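Local atomic coordinates of extracellular matrix-binding protein EbhA (Staphylococcus aureus, PDB entry 2DGJ), a protein that probably binds extracellular matrix as a cell wall-associated adhesin, this piece being part of a rod of linked three-helix bundles. Residues N145-D150 with G199-R204; E153-A158 with K194-G199. One frame throughout, in Å; residues are numbered along the deposited sequence.

Interaction 1. Residues N145-D150 with G199-R204; sequences NQNYLD and GAENLR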
ATOM      1  N   ASN A 145     -38.819  21.694  10.363  1.00 14.41           N
ATOM      2  CA  ASN A 145     -38.346  22.704  11.312  1.00 14.36           C
ATOM      3  C   ASN A 145     -38.475  24.132  10.789  1.00 14.12           C
ATOM      4  O   ASN A 145     -38.280  24.393   9.603  1.00 14.06           O
ATOM      5  CB  ASN A 145     -36.892  22.412  11.706  1.00 14.56           C
ATOM      6  CG  ASN A 145     -36.399  23.314  12.815  1.00 14.89           C
ATOM      7  OD1 ASN A 145     -36.036  24.466  12.578  1.00 14.95           O
ATOM      8  ND2 ASN A 145     -36.402  22.800  14.040  1.00 15.20           N
ATOM      9  N   GLN A 146     -38.804  25.052  11.691  1.00 13.94           N
ATOM     10  CA  GLN A 146     -38.982  26.460  11.359  1.00 13.66           C
ATOM     11  C   GLN A 146     -37.768  27.081  10.668  1.00 13.65           C
ATOM     12  O   GLN A 146     -37.912  28.009   9.868  1.00 13.71           O
ATOM     13  CB  GLN A 146     -39.311  27.230  12.641  1.00 13.58           C
ATOM     14  CG  GLN A 146     -39.650  28.716  12.472  1.00 13.65           C
ATOM     15  CD  GLN A 146     -38.425  29.582  12.282  1.00 13.61           C
ATOM     16  OE1 GLN A 146     -37.375  29.336  12.875  1.00 13.62           O
ATOM     17  NE2 GLN A 146     -38.560  30.615  11.464  1.00 13.65           N
ATOM     18  N   ASN A 147     -36.579  26.564  10.962  1.00 13.56           N
ATOM     19  CA  ASN A 147     -35.364  27.102  10.357  1.00 13.51           C
ATOM     20  C   ASN A 147     -35.325  26.833   8.859  1.00 13.45           C
ATOM     21  O   ASN A 147     -34.716  27.586   8.103  1.00 13.38           O
ATOM     22  CB  ASN A 147     -34.115  26.517  11.013  1.00 13.54           C
ATOM     23  CG  ASN A 147     -32.842  27.214  10.557  1.00 13.61           C
ATOM     24  OD1 ASN A 147     -32.638  28.395  10.827  1.00 13.64           O
ATOM     25  ND2 ASN A 147     -31.991  26.487   9.848  1.00 13.86           N
ATOM     26  N   TYR A 148     -35.968  25.751   8.431  1.00 13.42           N
ATOM     27  CA  TYR A 148     -36.023  25.429   7.011  1.00 13.41           C
ATOM     28  C   TYR A 148     -37.231  26.137   6.419  1.00 13.45           C
ATOM     29  O   TYR A 148     -37.123  26.852   5.422  1.00 13.39           O
ATOM     30  CB  TYR A 148     -36.190  23.925   6.781  1.00 13.22           C
ATOM     31  CG  TYR A 148     -36.614  23.601   5.367  1.00 13.02           C
ATOM     32  CD1 TYR A 148     -35.696  23.606   4.317  1.00 12.90           C
ATOM     33  CD2 TYR A 148     -37.956  23.365   5.062  1.00 12.95           C
ATOM     34  CE1 TYR A 148     -36.100  23.394   3.002  1.00 12.78           C
ATOM     35  CE2 TYR A 148     -38.373  23.156   3.748  1.00 12.87           C
ATOM     36  CZ  TYR A 148     -37.440  23.175   2.724  1.00 12.80           C
ATOM     37  OH  TYR A 148     -37.848  22.997   1.424  1.00 12.76           O
ATOM     38  N   LEU A 149     -38.379  25.924   7.058  1.00 13.66           N
ATOM     39  CA  LEU A 149     -39.644  26.507   6.634  1.00 13.87           C
ATOM     40  C   LEU A 149     -39.599  28.012   6.394  1.00 14.14           C
ATOM     41  O   LEU A 149     -40.055  28.485   5.355  1.00 14.33           O
ATOM     42  CB  LEU A 149     -40.734  26.183   7.658  1.00 13.68           C
ATOM     43  CG  LEU A 149     -41.688  25.019   7.357  1.00 13.75           C
ATOM     44  CD1 LEU A 149     -41.123  24.098   6.288  1.00 13.50           C
ATOM     45  CD2 LEU A 149     -41.950  24.251   8.639  1.00 13.41           C
ATOM     46  N   ASP A 150     -39.052  28.767   7.346  1.00 14.35           N
ATOM     47  CA  ASP A 150     -38.975  30.217   7.189  1.00 14.59           C
ATOM     48  C   ASP A 150     -37.676  30.683   6.544  1.00 14.78           C
ATOM     49  O   ASP A 150     -37.324  31.858   6.623  1.00 14.81           O
ATOM     50  CB  ASP A 150     -39.156  30.929   8.537  1.00 14.43           C
ATOM     51  CG  ASP A 150     -40.593  30.897   9.024  1.00 14.28           C
ATOM     52  OD1 ASP A 150     -41.494  30.711   8.182  1.00 14.25           O
ATOM     53  OD2 ASP A 150     -40.827  31.071  10.239  1.00 14.20           O
ATOM     54  N   GLY A 199     -34.112  30.419   8.463  1.00 16.75           N
ATOM     55  CA  GLY A 199     -35.415  30.708   9.035  1.00 16.73           C
ATOM     56  C   GLY A 199     -35.283  31.308  10.421  1.00 16.86           C
ATOM     57  O   GLY A 199     -36.035  32.210  10.793  1.00 16.91           O
ATOM     58  N   ALA A 200     -34.324  30.806  11.193  1.00 16.93           N
ATOM     59  CA  ALA A 200     -34.089  31.291  12.548  1.00 17.08           C
ATOM     60  C   ALA A 200     -33.761  32.777  12.529  1.00 17.18           C
ATOM     61  O   ALA A 200     -34.285  33.550  13.335  1.00 17.17           O
ATOM     62  CB  ALA A 200     -32.955  30.512  13.181  1.00 16.96           C
ATOM     63  N   GLU A 201     -32.886  33.174  11.608  1.00 17.36           N
ATOM     64  CA  GLU A 201     -32.492  34.573  11.489  1.00 17.53           C
ATOM     65  C   GLU A 201     -33.595  35.453  10.914  1.00 17.52           C
ATOM     66  O   GLU A 201     -33.755  36.593  11.329  1.00 17.70           O
ATOM     67  CB  GLU A 201     -31.232  34.708  10.632  1.00 17.69           C
ATOM     68  CG  GLU A 201     -29.983  34.162  11.297  1.00 18.03           C
ATOM     69  CD  GLU A 201     -29.653  32.741  10.874  1.00 18.27           C
ATOM     70  OE1 GLU A 201     -30.584  31.922  10.713  1.00 18.59           O
ATOM     71  OE2 GLU A 201     -28.453  32.441  10.714  1.00 18.27           O
ATOM     72  N   ASN A 202     -34.352  34.938   9.953  1.00 17.50           N
ATOM     73  CA  ASN A 202     -35.441  35.720   9.370  1.00 17.54           C
ATOM     74  C   ASN A 202     -36.506  36.053  10.420  1.00 17.69           C
ATOM     75  O   ASN A 202     -37.118  37.122  10.379  1.00 17.74           O
ATOM     76  CB  ASN A 202     -36.090  34.962   8.210  1.00 17.39           C
ATOM     77  CG  ASN A 202     -35.247  34.986   6.955  1.00 17.37           C
ATOM     78  OD1 ASN A 202     -34.400  35.864   6.776  1.00 17.29           O
ATOM     79  ND2 ASN A 202     -35.487  34.028   6.064  1.00 17.08           N
ATOM     80  N   LEU A 203     -36.725  35.133  11.354  1.00 17.76           N
ATOM     81  CA  LEU A 203     -37.718  35.331  12.408  1.00 17.92           C
ATOM     82  C   LEU A 203     -37.271  36.401  13.396  1.00 18.08           C
ATOM     83  O   LEU A 203     -38.075  37.219  13.845  1.00 17.91           O
ATOM     84  CB  LEU A 203     -37.973  34.017  13.150  1.00 17.86           C
ATOM     85  CG  LEU A 203     -38.935  34.110  14.339  1.00 17.83           C
ATOM     86  CD1 LEU A 203     -40.294  34.614  13.868  1.00 17.71           C
ATOM     87  CD2 LEU A 203     -39.057  32.741  14.998  1.00 17.84           C
ATOM     88  N   ARG A 204     -35.989  36.388  13.742  1.00 18.38           N
ATOM     89  CA  ARG A 204     -35.444  37.372  14.673  1.00 18.82           C
ATOM     90  C   ARG A 204     -35.569  38.773  14.064  1.00 18.79           C
ATOM     91  O   ARG A 204     -36.002  39.711  14.731  1.00 18.82           O
ATOM     92  CB  ARG A 204     -33.975  37.059  14.966  1.00 19.20           C
ATOM     93  CG  ARG A 204     -33.412  37.756  16.193  1.00 19.89           C
ATOM     94  CD  ARG A 204     -33.544  36.907  17.463  1.00 20.45           C
ATOM     95  NE  ARG A 204     -34.692  37.263  18.295  1.00 20.98           N
ATOM     96  CZ  ARG A 204     -35.861  36.628  18.294  1.00 21.18           C
ATOM     97  NH1 ARG A 204     -36.055  35.576  17.506  1.00 21.35           N
ATOM     98  NH2 ARG A 204     -36.833  37.035  19.098  1.00 21.26           N
TER
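Gln146 and Asn147, in the short helix 146-149, reach across to the first turn of helix 199-215 and bind its backbone with their side-chain amides. In Gln146, CB and CG leave the backbone with CG anti to the backbone N (chi1 -175°), and the chain bends at chi2, which turns CD over the Gly199 peptide, 3.9 Å from Gly199 O. At the tip OE1 lies 3.8 Å from Ala200 N without bonding to it, while NE2 donates to Gly199 O at 3.1 Å in a nearly straight bond and also lies beside Leu203 CB. That donor stands above the carbonyl plane, while Leu203 N, making the helix bond, reaches Gly199 O from the opposite face. The second N-H of Gln146 NE2 goes to Asp150 OD2 at 2.6 Å; both acceptors lie close to the amide plane, which fixes the rotation of the amide. Asp150 OD2 also accepts from Val238 N. Asn147 works at the helix start: its OD1 receives Ala200 N at 3.0 Å, and its backbone O receives Gly199 N at 2.9 Å. Asn145 OD1 caps its own helix by accepting from Asn147 N. Further along helix 199-215, Asn202 ND2 donates to Asp150 O at 2.9 Å, in the carbonyl plane, and Asn202 ND2 also donates to Asp152 OD1. Glycine suits position 199 because a CB would run into Gln146 O and Asn147 O; without one, Gly199 CA comes within 3.3 Å of Asp150 O. Close to where the FIVAR sequence family gives way to the GA module, the contact is thus mainly polar: one asparagine takes up the first two N-H groups of helix 199-215, and the Gln146 and Asn202 amides donate to backbone oxygens, which probably sets how the two helices sit together.

Interaction 2. Residues E153-A158 with K194-G199; sequences ESKRNA and KAALNG
The loop that leads out of helix 180-194 toward helix 199-215 runs past the first turns of helix 153-170, where Lys155 lies against Ala196 and Asn198 while Leu197 packs on the helix backbone. It is the aliphatic part of Lys155 that does the touching. With CG anti to the carbonyl carbon (chi1 -81°), the chain extends toward the loop and bends only at its last torsion. CD sits 3.0 Å from Asn198 OD1, and CE lies 3.0 Å from Ala196 O; these are carbon-oxygen contacts. The side chains of Lys155 and Asn198 cross at about a right angle. A long lysine suits this place, since its methylenes pack on the loop, while NZ makes no hydrogen bond across the contact. The loop lies close to where the FIVAR sequence family gives way to the GA module, in a protein described as a string of three-helix bundles. Asn198 holds the N-cap position of helix 199-215, although its side chain makes no capping bond and its ND2 goes to Asp152 OD2 instead. The side chain of Leu197 starts away from helix 153-170, but CD1 returns to 3.8 Å from Lys155 O. A branched apolar residue fits this buried place, where the leucine also touches Tyr159, Thr142 and Ala151. The small side chain of Ala196 points toward the helix, its CB 4.3 Å from Lys155 CE.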
ATOM      1  N   GLU A 153     -36.834  31.377   0.297  1.00 15.68           N
ATOM      2  CA  GLU A 153     -37.243  30.377  -0.677  1.00 15.82           C
ATOM      3  C   GLU A 153     -36.094  29.793  -1.492  1.00 15.74           C
ATOM      4  O   GLU A 153     -36.072  28.591  -1.749  1.00 15.78           O
ATOM      5  CB  GLU A 153     -38.305  30.949  -1.620  1.00 16.03           C
ATOM      6  CG  GLU A 153     -38.588  30.054  -2.818  1.00 16.70           C
ATOM      7  CD  GLU A 153     -39.848  30.438  -3.567  1.00 17.00           C
ATOM      8  OE1 GLU A 153     -40.127  31.648  -3.715  1.00 17.30           O
ATOM      9  OE2 GLU A 153     -40.560  29.518  -4.020  1.00 17.50           O
ATOM     10  N   SER A 154     -35.147  30.632  -1.904  1.00 15.60           N
ATOM     11  CA  SER A 154     -34.022  30.146  -2.697  1.00 15.54           C
ATOM     12  C   SER A 154     -33.194  29.169  -1.878  1.00 15.48           C
ATOM     13  O   SER A 154     -32.669  28.191  -2.411  1.00 15.51           O
ATOM     14  CB  SER A 154     -33.130  31.302  -3.158  1.00 15.51           C
ATOM     15  OG  SER A 154     -32.291  31.744  -2.108  1.00 15.83           O
ATOM     16  N   LYS A 155     -33.068  29.445  -0.584  1.00 15.33           N
ATOM     17  CA  LYS A 155     -32.316  28.577   0.314  1.00 15.29           C
ATOM     18  C   LYS A 155     -33.049  27.250   0.526  1.00 15.32           C
ATOM     19  O   LYS A 155     -32.435  26.186   0.497  1.00 15.36           O
ATOM     20  CB  LYS A 155     -32.099  29.276   1.657  1.00 15.21           C
ATOM     21  CG  LYS A 155     -30.946  30.266   1.660  1.00 15.18           C
ATOM     22  CD  LYS A 155     -31.051  31.244   2.816  1.00 15.44           C
ATOM     23  CE  LYS A 155     -29.675  31.746   3.252  1.00 15.67           C
ATOM     24  NZ  LYS A 155     -28.866  32.340   2.153  1.00 15.88           N
ATOM     25  N   ARG A 156     -34.359  27.312   0.740  1.00 15.37           N
ATOM     26  CA  ARG A 156     -35.149  26.097   0.941  1.00 15.38           C
ATOM     27  C   ARG A 156     -35.044  25.203  -0.289  1.00 15.42           C
ATOM     28  O   ARG A 156     -34.941  23.980  -0.179  1.00 15.49           O
ATOM     29  CB  ARG A 156     -36.628  26.430   1.179  1.00 15.34           C
ATOM     30  CG  ARG A 156     -36.929  27.214   2.447  1.00 15.34           C
ATOM     31  CD  ARG A 156     -38.410  27.121   2.779  1.00 15.27           C
ATOM     32  NE  ARG A 156     -39.239  27.523   1.649  1.00 15.20           N
ATOM     33  CZ  ARG A 156     -39.636  28.767   1.413  1.00 15.19           C
ATOM     34  NH1 ARG A 156     -39.283  29.752   2.230  1.00 15.24           N
ATOM     35  NH2 ARG A 156     -40.384  29.029   0.352  1.00 15.01           N
ATOM     36  N   ASN A 157     -35.078  25.827  -1.462  1.00 15.49           N
ATOM     37  CA  ASN A 157     -35.001  25.101  -2.724  1.00 15.49           C
ATOM     38  C   ASN A 157     -33.639  24.456  -2.926  1.00 15.38           C
ATOM     39  O   ASN A 157     -33.543  23.343  -3.444  1.00 15.37           O
ATOM     40  CB  ASN A 157     -35.308  26.044  -3.893  1.00 15.80           C
ATOM     41  CG  ASN A 157     -36.796  26.302  -4.059  1.00 16.27           C
ATOM     42  OD1 ASN A 157     -37.591  26.035  -3.154  1.00 16.54           O
ATOM     43  ND2 ASN A 157     -37.181  26.833  -5.220  1.00 16.39           N
ATOM     44  N   ALA A 158     -32.587  25.155  -2.514  1.00 15.27           N
ATOM     45  CA  ALA A 158     -31.233  24.641  -2.661  1.00 15.27           C
ATOM     46  C   ALA A 158     -31.054  23.389  -1.815  1.00 15.20           C
ATOM     47  O   ALA A 158     -30.393  22.441  -2.228  1.00 15.21           O
ATOM     48  CB  ALA A 158     -30.221  25.705  -2.255  1.00 15.35           C
ATOM     49  N   LYS A 194     -27.745  23.101   3.778  1.00 18.14           N
ATOM     50  CA  LYS A 194     -28.394  22.963   5.076  1.00 18.08           C
ATOM     51  C   LYS A 194     -27.910  24.020   6.062  1.00 18.03           C
ATOM     52  O   LYS A 194     -28.701  24.576   6.827  1.00 17.99           O
ATOM     53  CB  LYS A 194     -28.124  21.570   5.648  1.00 18.16           C
ATOM     54  CG  LYS A 194     -28.755  21.312   7.011  1.00 18.28           C
ATOM     55  CD  LYS A 194     -28.218  20.023   7.614  1.00 18.38           C
ATOM     56  CE  LYS A 194     -28.731  19.817   9.024  1.00 18.44           C
ATOM     57  NZ  LYS A 194     -27.998  18.708   9.695  1.00 18.65           N
ATOM     58  N   ALA A 195     -26.610  24.294   6.038  1.00 17.87           N
ATOM     59  CA  ALA A 195     -26.026  25.287   6.930  1.00 17.85           C
ATOM     60  C   ALA A 195     -26.437  26.683   6.495  1.00 17.85           C
ATOM     61  O   ALA A 195     -26.188  27.658   7.205  1.00 17.83           O
ATOM     62  CB  ALA A 195     -24.510  25.171   6.923  1.00 17.79           C
ATOM     63  N   ALA A 196     -27.065  26.773   5.325  1.00 17.72           N
ATOM     64  CA  ALA A 196     -27.507  28.050   4.784  1.00 17.61           C
ATOM     65  C   ALA A 196     -28.915  28.428   5.256  1.00 17.57           C
ATOM     66  O   ALA A 196     -29.242  29.616   5.327  1.00 17.61           O
ATOM     67  CB  ALA A 196     -27.450  28.012   3.256  1.00 17.62           C
ATOM     68  N   LEU A 197     -29.746  27.428   5.563  1.00 17.41           N
ATOM     69  CA  LEU A 197     -31.111  27.688   6.033  1.00 17.18           C
ATOM     70  C   LEU A 197     -31.074  28.805   7.065  1.00 17.02           C
ATOM     71  O   LEU A 197     -30.345  28.713   8.042  1.00 16.96           O
ATOM     72  CB  LEU A 197     -31.723  26.425   6.651  1.00 17.13           C
ATOM     73  CG  LEU A 197     -32.396  25.387   5.743  1.00 17.17           C
ATOM     74  CD1 LEU A 197     -32.473  25.881   4.300  1.00 16.96           C
ATOM     75  CD2 LEU A 197     -31.622  24.088   5.826  1.00 17.13           C
ATOM     76  N   ASN A 198     -31.868  29.852   6.857  1.00 16.88           N
ATOM     77  CA  ASN A 198     -31.855  30.999   7.762  1.00 16.71           C
ATOM     78  C   ASN A 198     -33.205  31.383   8.365  1.00 16.67           C
ATOM     79  O   ASN A 198     -33.416  32.540   8.745  1.00 16.45           O
ATOM     80  CB  ASN A 198     -31.258  32.210   7.027  1.00 16.53           C
ATOM     81  CG  ASN A 198     -32.066  32.607   5.802  1.00 16.52           C
ATOM     82  OD1 ASN A 198     -32.764  31.783   5.206  1.00 16.33           O
ATOM     83  ND2 ASN A 198     -31.960  33.875   5.410  1.00 16.47           N
ATOM     84  N   GLY A 199     -34.112  30.419   8.463  1.00 16.75           N
ATOM     85  CA  GLY A 199     -35.415  30.708   9.035  1.00 16.73           C
ATOM     86  C   GLY A 199     -35.283  31.308  10.421  1.00 16.86           C
ATOM     87  O   GLY A 199     -36.035  32.210  10.793  1.00 16.91           O
TER

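Interactions 1 and 2 have centres 9 Å apart and share Gly199, the first residue of helix 199-215, directly after the loop. Helix 146-149 and helix 153-170 follow each other in sequence, but their partners come in reverse order: the earlier helix meets 199-204 and the later one 194-199, so interaction 2 lies within the span of chain that interaction 1 closes. The two also touch directly. Asn147 ND2 packs 3.2 Å from Leu197 CB, Tyr148 CA lies 3.8 Å from Leu197 CG, and Arg156 CD is 3.0 Å from Tyr148 O. The second subunit reaches both, its Lys46 packing on Asn198 and its Gln47 on Glu201.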